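PDB 5M6G: beta-glucosidase from Saccharopolyspora erythraea D, which probably hydrolyses terminal, non-reducing beta-D-glucosyl residues with release of beta-D-glucose, as a member of glycosyl hydrolase family 3. Local coordinates for residues G428-V433 against D488-A493; A434-D439 against G499-A504; R492-V497 against S530-V535; G512-D517 against R542-A547; W587-D592 against D603-H608. All coordinates share one frame; numbering follows the deposited sequence.

Contact 1 of 5, residues G428-V433 against D488-A493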
# COMPACT_ATOMS: atom_id res chain seq x y z
N GLY A 428 -4.55 -25.77 -29.44
CA GLY A 428 -3.34 -25.92 -30.23
C GLY A 428 -3.13 -24.88 -31.32
O GLY A 428 -2.02 -24.81 -31.87
N GLY A 429 -4.14 -24.08 -31.69
CA GLY A 429 -3.93 -23.08 -32.73
C GLY A 429 -3.02 -21.96 -32.26
O GLY A 429 -2.94 -21.65 -31.07
N LYS A 430 -2.30 -21.35 -33.21
CA LYS A 430 -1.35 -20.29 -32.90
C LYS A 430 -2.05 -19.12 -32.21
O LYS A 430 -3.13 -18.69 -32.62
CB LYS A 430 -0.70 -19.76 -34.18
CG LYS A 430 0.15 -20.72 -34.94
CD LYS A 430 0.16 -20.32 -36.40
CE LYS A 430 0.73 -18.93 -36.57
NZ LYS A 430 1.10 -18.71 -38.00
N LEU A 431 -1.40 -18.57 -31.18
CA LEU A 431 -1.86 -17.37 -30.50
C LEU A 431 -0.84 -16.26 -30.70
O LEU A 431 0.36 -16.51 -30.82
CB LEU A 431 -2.07 -17.61 -29.00
CG LEU A 431 -3.28 -18.47 -28.65
CD1 LEU A 431 -3.25 -18.82 -27.17
CD2 LEU A 431 -4.57 -17.72 -28.99
N PHE A 432 -1.33 -15.03 -30.77
CA PHE A 432 -0.45 -13.87 -30.80
C PHE A 432 -0.60 -13.05 -29.52
O PHE A 432 -1.72 -12.82 -29.06
CB PHE A 432 -0.71 -12.97 -32.01
CG PHE A 432 0.48 -12.13 -32.38
CD1 PHE A 432 0.74 -10.93 -31.71
CD2 PHE A 432 1.37 -12.56 -33.36
CE1 PHE A 432 1.86 -10.17 -32.04
CE2 PHE A 432 2.48 -11.80 -33.69
CZ PHE A 432 2.73 -10.61 -33.03
N VAL A 433 0.53 -12.62 -28.96
CA VAL A 433 0.53 -11.77 -27.79
C VAL A 433 1.36 -10.53 -28.09
O VAL A 433 2.43 -10.61 -28.70
CB VAL A 433 1.05 -12.50 -26.54
CG1 VAL A 433 1.02 -11.58 -25.29
CG2 VAL A 433 0.21 -13.75 -26.29
N ASP A 488 -0.77 -11.84 -38.14
CA ASP A 488 -1.49 -11.97 -39.40
C ASP A 488 -2.73 -12.81 -39.16
O ASP A 488 -2.99 -13.27 -38.04
CB ASP A 488 -0.60 -12.57 -40.51
CG ASP A 488 -0.05 -13.95 -40.18
OD1 ASP A 488 -0.78 -14.79 -39.62
OD2 ASP A 488 1.13 -14.20 -40.51
N GLY A 489 -3.50 -13.02 -40.23
CA GLY A 489 -4.78 -13.71 -40.15
C GLY A 489 -4.69 -15.20 -39.88
O GLY A 489 -5.73 -15.83 -39.69
N SER A 490 -3.48 -15.76 -39.83
CA SER A 490 -3.33 -17.17 -39.50
C SER A 490 -3.47 -17.47 -38.01
O SER A 490 -3.52 -18.64 -37.63
CB SER A 490 -1.98 -17.70 -40.00
OG SER A 490 -0.92 -17.28 -39.16
N TYR A 491 -3.51 -16.44 -37.16
CA TYR A 491 -3.61 -16.63 -35.72
C TYR A 491 -5.06 -16.78 -35.30
O TYR A 491 -5.96 -16.18 -35.89
CB TYR A 491 -2.95 -15.46 -34.98
CG TYR A 491 -1.44 -15.49 -35.09
CD1 TYR A 491 -0.78 -14.96 -36.20
CD2 TYR A 491 -0.68 -16.08 -34.09
CE1 TYR A 491 0.60 -15.01 -36.29
CE2 TYR A 491 0.69 -16.14 -34.17
CZ TYR A 491 1.33 -15.61 -35.26
OH TYR A 491 2.70 -15.68 -35.32
N ARG A 492 -5.30 -17.59 -34.26
CA ARG A 492 -6.68 -17.79 -33.84
C ARG A 492 -7.18 -16.69 -32.93
O ARG A 492 -8.39 -16.46 -32.86
CB ARG A 492 -6.85 -19.15 -33.18
CG ARG A 492 -6.27 -19.27 -31.80
CD ARG A 492 -6.70 -20.58 -31.18
NE ARG A 492 -5.67 -21.13 -30.31
CZ ARG A 492 -5.70 -21.08 -28.99
NH1 ARG A 492 -6.73 -20.49 -28.39
NH2 ARG A 492 -4.72 -21.62 -28.26
N ALA A 493 -6.28 -15.99 -32.24
CA ALA A 493 -6.65 -14.84 -31.42
C ALA A 493 -5.40 -14.04 -31.14
O ALA A 493 -4.29 -14.56 -31.19
CB ALA A 493 -7.32 -15.27 -30.11
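Lys-430 lays its CE methylene over one face of the Tyr-491 ring, CE standing 3.6 Å from CZ. A bend in the lysine chain at chi3 (61°) keeps NZ over the same face, in a cation-pi contact, while it hydrogen-bonds to Ser-490 OG at 2.7 Å. On the opposite face Phe-432 arrives edge-on, its CD2 3.6 Å from Tyr-491 CZ and the planes at 85°, a T-shaped pair. A flat, polarisable ring suits this double use, and the tyrosine hydroxyl is held beyond it by Thr-479. Arg-492 works the other flank: Leu-431 CD2 lies over the centre of its guanidinium, 3.5 Å from Arg-492 CZ, while NE donates to Gly-429 O at 2.9 Å from well above the carbonyl plane. A CB on Gly-429 would press against Arg-492 CD, so glycine fits. Asp-427 gives the guanidinium a charged partner as well. Backbone bonds join the segments, Arg-492 N to Lys-430 O at 2.9 Å and Phe-432 N to Ala-493 O at 3.0 Å. This is the entry to two neighbouring parallel strands, 431-434 and 493-499, of the alpha/beta sheet in the family 3 C-terminal domain.

Contact 2 of 5, residues A434-D439 against G499-A504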
# COMPACT_ATOMS: atom_id res chain seq x y z
N ALA A 434 0.84 -9.36 -27.67
CA ALA A 434 1.51 -8.09 -27.86
C ALA A 434 1.22 -7.20 -26.66
O ALA A 434 0.42 -7.55 -25.79
CB ALA A 434 1.05 -7.39 -29.15
N GLY A 435 1.88 -6.06 -26.63
CA GLY A 435 1.63 -5.07 -25.59
C GLY A 435 2.83 -4.87 -24.67
O GLY A 435 3.54 -5.83 -24.33
N LYS A 436 3.06 -3.62 -24.26
CA LYS A 436 4.20 -3.34 -23.38
C LYS A 436 4.03 -3.91 -21.98
O LYS A 436 5.01 -3.95 -21.22
CB LYS A 436 4.45 -1.83 -23.30
CG LYS A 436 3.40 -1.05 -22.52
CD LYS A 436 3.87 0.39 -22.25
CE LYS A 436 2.81 1.22 -21.53
NZ LYS A 436 1.64 1.61 -22.38
N ASN A 437 2.83 -4.35 -21.61
CA ASN A 437 2.60 -4.95 -20.31
C ASN A 437 2.44 -6.46 -20.37
O ASN A 437 2.06 -7.07 -19.37
CB ASN A 437 1.38 -4.29 -19.64
CG ASN A 437 1.70 -2.89 -19.16
OD1 ASN A 437 2.86 -2.52 -19.11
ND2 ASN A 437 0.66 -2.11 -18.80
N ALA A 438 2.74 -7.09 -21.52
CA ALA A 438 2.53 -8.53 -21.67
C ALA A 438 3.61 -9.37 -21.00
O ALA A 438 3.33 -10.50 -20.58
CB ALA A 438 2.46 -8.89 -23.17
N ASP A 439 4.84 -8.87 -20.93
CA ASP A 439 5.99 -9.67 -20.56
C ASP A 439 6.92 -8.84 -19.68
O ASP A 439 8.10 -8.67 -19.95
CB ASP A 439 6.74 -10.16 -21.81
CG ASP A 439 7.80 -11.21 -21.49
OD1 ASP A 439 7.61 -11.99 -20.54
OD2 ASP A 439 8.83 -11.26 -22.21
N GLY A 499 -1.60 -0.61 -21.11
CA GLY A 499 -1.92 0.14 -19.91
C GLY A 499 -0.75 0.98 -19.41
O GLY A 499 0.05 1.50 -20.20
N GLU A 500 -0.66 1.11 -18.09
CA GLU A 500 0.29 2.05 -17.50
C GLU A 500 1.61 1.37 -17.15
O GLU A 500 1.68 0.15 -17.00
CB GLU A 500 -0.31 2.67 -16.23
CG GLU A 500 -1.70 3.23 -16.41
CD GLU A 500 -2.18 3.95 -15.15
OE1 GLU A 500 -2.53 3.27 -14.16
OE2 GLU A 500 -2.18 5.20 -15.16
N THR A 501 2.64 2.19 -17.02
CA THR A 501 3.91 1.82 -16.41
C THR A 501 3.93 2.27 -14.95
O THR A 501 3.05 3.04 -14.52
CB THR A 501 5.07 2.45 -17.20
OG1 THR A 501 4.88 3.86 -17.26
CG2 THR A 501 5.13 1.87 -18.63
N PRO A 502 4.87 1.79 -14.14
CA PRO A 502 4.76 1.98 -12.69
C PRO A 502 4.93 3.42 -12.24
O PRO A 502 5.69 4.20 -12.81
CB PRO A 502 5.89 1.10 -12.13
CG PRO A 502 6.12 0.05 -13.18
CD PRO A 502 5.89 0.77 -14.48
N TYR A 503 4.20 3.77 -11.17
CA TYR A 503 4.31 5.09 -10.55
C TYR A 503 3.86 4.97 -9.10
O TYR A 503 3.24 3.99 -8.70
CB TYR A 503 3.46 6.13 -11.29
CG TYR A 503 2.02 5.67 -11.45
CD1 TYR A 503 1.10 5.83 -10.42
CD2 TYR A 503 1.60 5.05 -12.63
CE1 TYR A 503 -0.21 5.40 -10.56
CE2 TYR A 503 0.30 4.62 -12.78
CZ TYR A 503 -0.60 4.80 -11.74
OH TYR A 503 -1.89 4.35 -11.87
N ALA A 504 4.13 6.02 -8.32
CA ALA A 504 3.64 6.10 -6.95
C ALA A 504 3.46 7.56 -6.57
O ALA A 504 4.23 8.42 -6.98
CB ALA A 504 4.58 5.42 -5.95
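Gly-499 receives Lys-436 where two neighbouring parallel strands of an alpha/beta sheet, 431-434 and 493-499, run out into their C-terminal loops; Lys-436 and Asn-437 are the middle residues of a type I turn. The Gly-499 carbonyl accepts from Lys-436 NZ at 2.7 Å. With the backbone angles of Gly-499 a CB would collide with the carbonyl before it and crowd Asn-437 ND2, so only glycine fits easily. Lys-436 reaches it as a straight chain that turns only at the last torsion (chi4 -73°), and the same NZ makes salt bridges with Asp-517 and Asp-520. A methionine in its place would probably leave Gly-499 O without this donor and those two carboxylates without their shared positive charge. Next, Glu-500 offers its backbone O to Asn-437 ND2 at 3.1 Å, the donor sitting above the carbonyl plane; a short amide can meet the main chain here without a long reach. Thr-501 follows, its CG2 methyl 3.8 Å from Lys-436 CE, the two side chains crossing at about a right angle. Farther along, Tyr-503 folds back on its own segment: its OH donates to Glu-500 OE1 at 2.6 Å, from the syn side but out of the carboxylate plane.

Contact 3 of 5, residues R492-V497 against S530-V535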
# COMPACT_ATOMS: atom_id res chain seq x y z
N ARG A 492 -5.30 -17.59 -34.26
CA ARG A 492 -6.68 -17.79 -33.84
C ARG A 492 -7.18 -16.69 -32.93
O ARG A 492 -8.39 -16.46 -32.86
CB ARG A 492 -6.85 -19.15 -33.18
CG ARG A 492 -6.27 -19.27 -31.80
CD ARG A 492 -6.70 -20.58 -31.18
NE ARG A 492 -5.67 -21.13 -30.31
CZ ARG A 492 -5.70 -21.08 -28.99
NH1 ARG A 492 -6.73 -20.49 -28.39
NH2 ARG A 492 -4.72 -21.62 -28.26
N ALA A 493 -6.28 -15.99 -32.24
CA ALA A 493 -6.65 -14.84 -31.42
C ALA A 493 -5.40 -14.04 -31.14
O ALA A 493 -4.29 -14.56 -31.19
CB ALA A 493 -7.32 -15.27 -30.11
N ALA A 494 -5.59 -12.75 -30.84
CA ALA A 494 -4.49 -11.87 -30.47
C ALA A 494 -4.82 -11.21 -29.15
O ALA A 494 -5.94 -10.71 -28.96
CB ALA A 494 -4.23 -10.82 -31.55
N ILE A 495 -3.84 -11.18 -28.24
CA ILE A 495 -4.00 -10.64 -26.90
C ILE A 495 -3.08 -9.44 -26.77
O ILE A 495 -1.86 -9.56 -26.94
CB ILE A 495 -3.68 -11.68 -25.81
CG1 ILE A 495 -4.55 -12.93 -26.01
CG2 ILE A 495 -3.88 -11.09 -24.40
CD1 ILE A 495 -3.99 -14.15 -25.33
N ALA A 496 -3.65 -8.27 -26.45
CA ALA A 496 -2.89 -7.04 -26.32
C ALA A 496 -2.92 -6.62 -24.86
O ALA A 496 -3.96 -6.18 -24.36
CB ALA A 496 -3.46 -5.94 -27.22
N VAL A 497 -1.79 -6.75 -24.17
CA VAL A 497 -1.70 -6.40 -22.76
C VAL A 497 -1.09 -5.00 -22.71
O VAL A 497 0.12 -4.83 -22.88
CB VAL A 497 -0.87 -7.42 -21.98
CG1 VAL A 497 -1.05 -7.19 -20.48
CG2 VAL A 497 -1.30 -8.83 -22.35
N SER A 530 -5.38 -7.26 -38.43
CA SER A 530 -5.14 -8.61 -38.91
C SER A 530 -6.43 -9.37 -39.17
O SER A 530 -6.37 -10.45 -39.77
CB SER A 530 -4.27 -9.37 -37.90
OG SER A 530 -5.00 -9.64 -36.71
N GLY A 531 -7.57 -8.84 -38.74
CA GLY A 531 -8.85 -9.53 -38.85
C GLY A 531 -9.07 -10.61 -37.82
O GLY A 531 -10.14 -11.23 -37.81
N VAL A 532 -8.10 -10.84 -36.96
CA VAL A 532 -8.13 -11.86 -35.93
C VAL A 532 -8.87 -11.30 -34.72
O VAL A 532 -8.82 -10.08 -34.49
CB VAL A 532 -6.68 -12.27 -35.61
CG1 VAL A 532 -6.50 -12.79 -34.21
CG2 VAL A 532 -6.14 -13.22 -36.68
N PRO A 533 -9.60 -12.12 -33.94
CA PRO A 533 -10.25 -11.59 -32.73
C PRO A 533 -9.22 -11.08 -31.74
O PRO A 533 -8.19 -11.71 -31.51
CB PRO A 533 -11.00 -12.81 -32.17
CG PRO A 533 -11.11 -13.78 -33.32
CD PRO A 533 -9.92 -13.53 -34.20
N VAL A 534 -9.51 -9.92 -31.14
CA VAL A 534 -8.56 -9.20 -30.30
C VAL A 534 -9.10 -9.10 -28.88
O VAL A 534 -10.19 -8.57 -28.65
CB VAL A 534 -8.23 -7.80 -30.86
CG1 VAL A 534 -7.26 -7.08 -29.94
CG2 VAL A 534 -7.64 -7.92 -32.26
N VAL A 535 -8.31 -9.59 -27.93
CA VAL A 535 -8.55 -9.51 -26.50
C VAL A 535 -7.65 -8.42 -25.96
O VAL A 535 -6.42 -8.51 -26.07
CB VAL A 535 -8.25 -10.85 -25.80
CG1 VAL A 535 -8.43 -10.73 -24.28
CG2 VAL A 535 -9.11 -11.97 -26.38
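Ala-494 and Ile-495 pair with Val-534 and Val-535 as parallel strands, bonded from Ala-494 N to Pro-533 O (2.9 Å), from Val-535 N to Ala-494 O (2.8 Å) and from Ala-496 N to Val-535 O (2.8 Å). Val-535 thus holds both neighbours of Ile-495 with its own N and O, the usual parallel register, and all three bonds are nearly straight. CA-H groups add weaker contacts, such as Ile-495 CA to Val-535 O at 3.3 Å. Ile-495 and Val-535 share one face, CG1 of the isoleucine 4.2 Å from CB of the valine; branched side chains suit extended backbone and cover it well. Ala-494 and Val-534 lie on the other face, where helix 518-528 packs: Leu-527 rests on both Ala-494 and Ala-496, whose small methyls let the helix come close. Val-532 turns CG1 anti to its own nitrogen (chi1 153°), which places that methyl 3.5 Å from Ala-493 CA. Pro-533, lacking an N-H, sets its CD 3.6 Å from Arg-492 O. Strand 493-499, helix 518-528 and strand 534-539 form a beta-alpha-beta crossover, the repeating unit of doubly wound alpha/beta domains.

Contact 4 of 5, residues G512-D517 against R542-A547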
# COMPACT_ATOMS: atom_id res chain seq x y z
N GLY A 512 -3.70 15.53 -17.08
CA GLY A 512 -3.75 15.75 -18.52
C GLY A 512 -4.61 14.77 -19.30
O GLY A 512 -4.91 15.04 -20.46
N GLY A 513 -4.99 13.66 -18.71
CA GLY A 513 -5.76 12.66 -19.44
C GLY A 513 -5.41 11.26 -18.99
O GLY A 513 -4.38 11.00 -18.37
N LEU A 514 -6.30 10.31 -19.33
CA LEU A 514 -6.11 8.90 -19.01
C LEU A 514 -6.33 7.99 -20.21
O LEU A 514 -6.58 6.80 -20.03
CB LEU A 514 -7.02 8.47 -17.85
CG LEU A 514 -6.53 8.89 -16.46
CD1 LEU A 514 -7.60 8.71 -15.40
CD2 LEU A 514 -5.27 8.12 -16.08
N GLY A 515 -6.25 8.52 -21.43
CA GLY A 515 -6.36 7.66 -22.59
C GLY A 515 -5.13 6.78 -22.78
O GLY A 515 -4.07 7.01 -22.22
N LEU A 516 -5.29 5.74 -23.59
CA LEU A 516 -4.15 4.90 -23.92
C LEU A 516 -3.10 5.73 -24.65
O LEU A 516 -3.43 6.57 -25.49
CB LEU A 516 -4.59 3.72 -24.79
CG LEU A 516 -5.53 2.72 -24.12
CD1 LEU A 516 -6.04 1.71 -25.15
CD2 LEU A 516 -4.79 2.01 -23.00
N ASP A 517 -1.83 5.49 -24.33
CA ASP A 517 -0.76 6.19 -25.02
C ASP A 517 -0.68 5.73 -26.48
O ASP A 517 -1.43 4.85 -26.93
CB ASP A 517 0.57 6.02 -24.29
CG ASP A 517 1.06 4.58 -24.22
OD1 ASP A 517 0.65 3.74 -25.04
OD2 ASP A 517 1.89 4.30 -23.33
N ARG A 542 -5.98 2.00 -12.40
CA ARG A 542 -7.22 2.76 -12.35
C ARG A 542 -7.95 2.54 -13.67
O ARG A 542 -7.34 2.06 -14.63
CB ARG A 542 -6.92 4.24 -12.17
CG ARG A 542 -5.90 4.74 -13.18
CD ARG A 542 -5.46 6.16 -12.90
NE ARG A 542 -4.04 6.32 -13.20
CZ ARG A 542 -3.30 7.36 -12.83
NH1 ARG A 542 -3.84 8.37 -12.14
NH2 ARG A 542 -2.01 7.37 -13.13
N PRO A 543 -9.23 2.88 -13.76
CA PRO A 543 -9.86 2.95 -15.08
C PRO A 543 -9.05 3.85 -16.01
O PRO A 543 -8.44 4.83 -15.57
CB PRO A 543 -11.25 3.54 -14.79
CG PRO A 543 -11.51 3.17 -13.34
CD PRO A 543 -10.15 3.27 -12.68
N LEU A 544 -9.04 3.50 -17.29
CA LEU A 544 -8.43 4.31 -18.33
C LEU A 544 -9.50 4.73 -19.32
O LEU A 544 -10.52 4.06 -19.48
CB LEU A 544 -7.31 3.54 -19.07
CG LEU A 544 -6.13 3.08 -18.22
CD1 LEU A 544 -5.10 2.37 -19.12
CD2 LEU A 544 -5.50 4.23 -17.44
N ASP A 545 -9.26 5.85 -19.99
CA ASP A 545 -10.25 6.47 -20.88
C ASP A 545 -10.23 5.75 -22.23
O ASP A 545 -9.39 6.04 -23.09
CB ASP A 545 -9.94 7.95 -21.03
CG ASP A 545 -11.08 8.73 -21.66
OD1 ASP A 545 -12.17 8.15 -21.89
OD2 ASP A 545 -10.88 9.94 -21.89
N ILE A 546 -11.15 4.80 -22.41
CA ILE A 546 -11.14 3.90 -23.56
C ILE A 546 -12.46 3.88 -24.31
O ILE A 546 -12.62 3.07 -25.22
CB ILE A 546 -10.80 2.46 -23.11
CG1 ILE A 546 -11.85 2.02 -22.09
CG2 ILE A 546 -9.37 2.39 -22.58
CD1 ILE A 546 -11.75 0.62 -21.70
N ALA A 547 -13.43 4.71 -23.91
CA ALA A 547 -14.78 4.58 -24.46
C ALA A 547 -14.82 4.78 -25.96
O ALA A 547 -15.69 4.23 -26.64
CB ALA A 547 -15.72 5.58 -23.78
O HOH W 1 -8.34 11.03 -21.31
O HOH W 2 -7.72 5.51 -25.17
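Leu-514 sets its CG anti to its carbonyl carbon (chi1 -79°), and Arg-542 folds its CG between N and carbonyl carbon (chi1 51°); together these torsions put leucine CD2 over a guanidinium face, toward the rim and 3.6 Å from Arg-542 NE. The two side chains cross at about a right angle, and the methyl covers part of that face while the arginine nitrogens bond elsewhere: NE in a salt bridge with Glu-500, NH2 to Gly-508 O and NH1 to Asp-188 O, a residue of the TIM-barrel domain. Leu-544 sits between two leucines, its CD2 4.1 Å from Leu-514 CD2 and its CD1 3.9 Å from Leu-516 CD2, and Ile-546, two residues on, sets CG2 against Leu-516 CG; aliphatic residues suit so buried a place. The segments belong to the loops that follow the parallel strands 493-499 and 534-539 at the C-terminal edge of the alpha/beta sheet, and Arg-542 comes within about 6 Å, side chain to side chain, of the magnesium ligand Asp-509. One direct backbone bond crosses, Asp-545 N to Leu-514 O at 2.8 Å, its donor well above the carbonyl plane. Two waters extend it. One accepts from Leu-514 N and donates to Asp-545 OD2 at 2.8 Å; the other accepts from Leu-516 N and donates to Asp-545 O at 2.7 Å. Beyond, Asp-517 is the N-cap of helix 518-528, its OD1 taking the N-H of Asp-520. Pro-543 O, buried beside Leu-514 CD1 at 4.0 Å, has no polar partner in the model.

Contact 5 of 5, residues W587-D592 against D603-H608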
# COMPACT_ATOMS: atom_id res chain seq x y z
N TRP A 587 -16.36 3.38 -14.02
CA TRP A 587 -15.50 3.53 -15.19
C TRP A 587 -16.04 4.62 -16.11
O TRP A 587 -17.15 4.49 -16.64
CB TRP A 587 -15.37 2.20 -15.94
CG TRP A 587 -14.20 2.14 -16.86
CD1 TRP A 587 -13.95 2.95 -17.94
CD2 TRP A 587 -13.10 1.21 -16.80
NE1 TRP A 587 -12.76 2.58 -18.55
CE2 TRP A 587 -12.23 1.52 -17.86
CE3 TRP A 587 -12.78 0.16 -15.94
CZ2 TRP A 587 -11.05 0.81 -18.08
CZ3 TRP A 587 -11.60 -0.55 -16.17
CH2 TRP A 587 -10.76 -0.23 -17.23
N MET A 588 -15.22 5.64 -16.37
CA MET A 588 -15.66 6.84 -17.08
C MET A 588 -16.04 6.56 -18.54
O MET A 588 -15.42 5.74 -19.22
CB MET A 588 -14.56 7.90 -17.04
CG MET A 588 -13.37 7.55 -17.95
SD MET A 588 -11.87 8.48 -17.67
CE MET A 588 -10.97 7.37 -16.58
N ARG A 589 -17.06 7.29 -19.03
CA ARG A 589 -17.27 7.42 -20.47
C ARG A 589 -16.29 8.42 -21.05
O ARG A 589 -15.98 8.36 -22.25
CB ARG A 589 -18.69 7.90 -20.80
CG ARG A 589 -19.75 6.84 -20.74
CD ARG A 589 -21.08 7.36 -21.31
NE ARG A 589 -22.16 6.43 -20.99
CZ ARG A 589 -22.38 5.30 -21.64
NH1 ARG A 589 -21.60 4.94 -22.66
NH2 ARG A 589 -23.38 4.51 -21.26
N SER A 590 -15.82 9.35 -20.23
CA SER A 590 -14.99 10.45 -20.68
C SER A 590 -14.19 10.96 -19.50
O SER A 590 -14.71 11.02 -18.38
CB SER A 590 -15.85 11.57 -21.28
OG SER A 590 -15.11 12.76 -21.37
N PHE A 591 -12.93 11.31 -19.76
CA PHE A 591 -12.11 12.01 -18.78
C PHE A 591 -12.82 13.24 -18.21
O PHE A 591 -12.60 13.61 -17.05
CB PHE A 591 -10.80 12.41 -19.46
CG PHE A 591 -9.78 12.99 -18.54
CD1 PHE A 591 -9.00 12.15 -17.73
CD2 PHE A 591 -9.57 14.36 -18.50
CE1 PHE A 591 -8.05 12.69 -16.88
CE2 PHE A 591 -8.62 14.90 -17.66
CZ PHE A 591 -7.84 14.06 -16.85
N ASP A 592 -13.70 13.87 -19.00
CA ASP A 592 -14.42 15.06 -18.57
C ASP A 592 -15.38 14.79 -17.42
O ASP A 592 -15.84 15.75 -16.78
CB ASP A 592 -15.19 15.66 -19.75
CG ASP A 592 -14.27 16.24 -20.81
OD1 ASP A 592 -13.08 16.44 -20.52
OD2 ASP A 592 -14.75 16.51 -21.94
N ASP A 603 -23.52 9.19 -16.23
CA ASP A 603 -23.75 7.96 -16.97
C ASP A 603 -22.40 7.34 -17.30
O ASP A 603 -21.70 7.83 -18.20
CB ASP A 603 -24.53 8.25 -18.25
CG ASP A 603 -25.06 7.00 -18.92
OD1 ASP A 603 -24.42 5.94 -18.83
OD2 ASP A 603 -26.15 7.07 -19.54
N PRO A 604 -21.99 6.26 -16.63
CA PRO A 604 -20.65 5.73 -16.85
C PRO A 604 -20.60 4.73 -18.00
O PRO A 604 -21.61 4.20 -18.44
CB PRO A 604 -20.35 5.02 -15.52
CG PRO A 604 -21.68 4.44 -15.15
CD PRO A 604 -22.72 5.49 -15.61
N LEU A 605 -19.37 4.49 -18.49
CA LEU A 605 -19.16 3.40 -19.43
C LEU A 605 -19.49 2.05 -18.79
O LEU A 605 -20.21 1.23 -19.37
CB LEU A 605 -17.72 3.41 -19.94
CG LEU A 605 -17.39 2.36 -21.01
CD1 LEU A 605 -18.20 2.64 -22.29
CD2 LEU A 605 -15.90 2.35 -21.32
N PHE A 606 -18.96 1.81 -17.58
CA PHE A 606 -19.30 0.65 -16.76
C PHE A 606 -19.55 1.12 -15.33
O PHE A 606 -18.70 1.84 -14.76
CB PHE A 606 -18.18 -0.41 -16.75
CG PHE A 606 -17.72 -0.84 -18.12
CD1 PHE A 606 -18.49 -1.68 -18.89
CD2 PHE A 606 -16.49 -0.42 -18.61
CE1 PHE A 606 -18.05 -2.09 -20.15
CE2 PHE A 606 -16.05 -0.82 -19.86
CZ PHE A 606 -16.84 -1.64 -20.63
N PRO A 607 -20.64 0.71 -14.69
CA PRO A 607 -20.91 1.15 -13.32
C PRO A 607 -20.10 0.36 -12.30
O PRO A 607 -19.60 -0.74 -12.56
CB PRO A 607 -22.40 0.87 -13.14
CG PRO A 607 -22.62 -0.37 -14.00
CD PRO A 607 -21.67 -0.22 -15.19
N HIS A 608 -20.01 0.94 -11.11
CA HIS A 608 -19.48 0.24 -9.94
C HIS A 608 -20.18 -1.10 -9.77
O HIS A 608 -21.40 -1.20 -9.94
CB HIS A 608 -19.68 1.12 -8.70
CG HIS A 608 -19.04 0.58 -7.47
ND1 HIS A 608 -19.59 -0.44 -6.73
CD2 HIS A 608 -17.89 0.92 -6.84
CE1 HIS A 608 -18.80 -0.72 -5.71
NE2 HIS A 608 -17.77 0.10 -5.74
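Trp-587 O is approached by two successive backbone N-H groups, Leu-605 N at 2.9 Å along a bent path and Phe-606 N at 3.4 Å, both weak bonds. Two residues facing one across an antiparallel pair make a classic beta bulge, and the pair is completed by Trp-587 N donating to Phe-606 O at 2.9 Å. The bulge closes a loop that carries Ile-596 and Asn-597, ligands of a bound magnesium ion together with Glu-199. Leu-605 and Phe-606 both lie alongside the tryptophan, pointing the same way. Phe-606 turns its edge to the indole face, CD2 3.9 Å from Trp-587 CG and the planes at 88°, a T-shaped pair, while Leu-605 CD2 stands 3.9 Å from Trp-587 CD1. The wide indole also reaches strands 414-418 and 555-560 and Pro-543, so it ties this loop to the sheet, and NE1 makes a weak bond to Leu-544 O. Shortening this side chain to that of an alanine is likely to leave the Phe-606 edge without a face to meet and Leu-544 O without its weak donor, and to open a gap toward strands 414-418 and 555-560. Arg-589, on the solvent side, is long enough to reach back to Asp-603 with an extended chain. Pro-604 O lies over one face of its guanidinium, but too poorly aimed to bond. The charged pair meets at Asp-603 OD1, with NH2 at 3.0 Å and NE, weakly, at 3.2 Å; OD1 lies in the guanidinium plane, yet NH2 stands above the carboxylate plane, the two planes being 70° apart.

All five contacts lie within the family 3 C-terminal domain. From the N terminus, contact 1 opens at 428 and contact 2 directly after it; contact 1 closes at 488-493, and contact 2 at 499-504, so they cross. Contact 3 begins on the residues where contact 1 ends, before contact 2 has closed, and thus crosses contact 2. Contact 4 opens at 512 inside the contact 3 loop and closes beyond it, another crossing. Contact 5 follows in series, closing a short hairpin-like loop. Contacts 1 and 3 join three adjacent strands; contacts 2 and 4 tie the loops after them, linked by salt bridges; contact 5 touches contact 4.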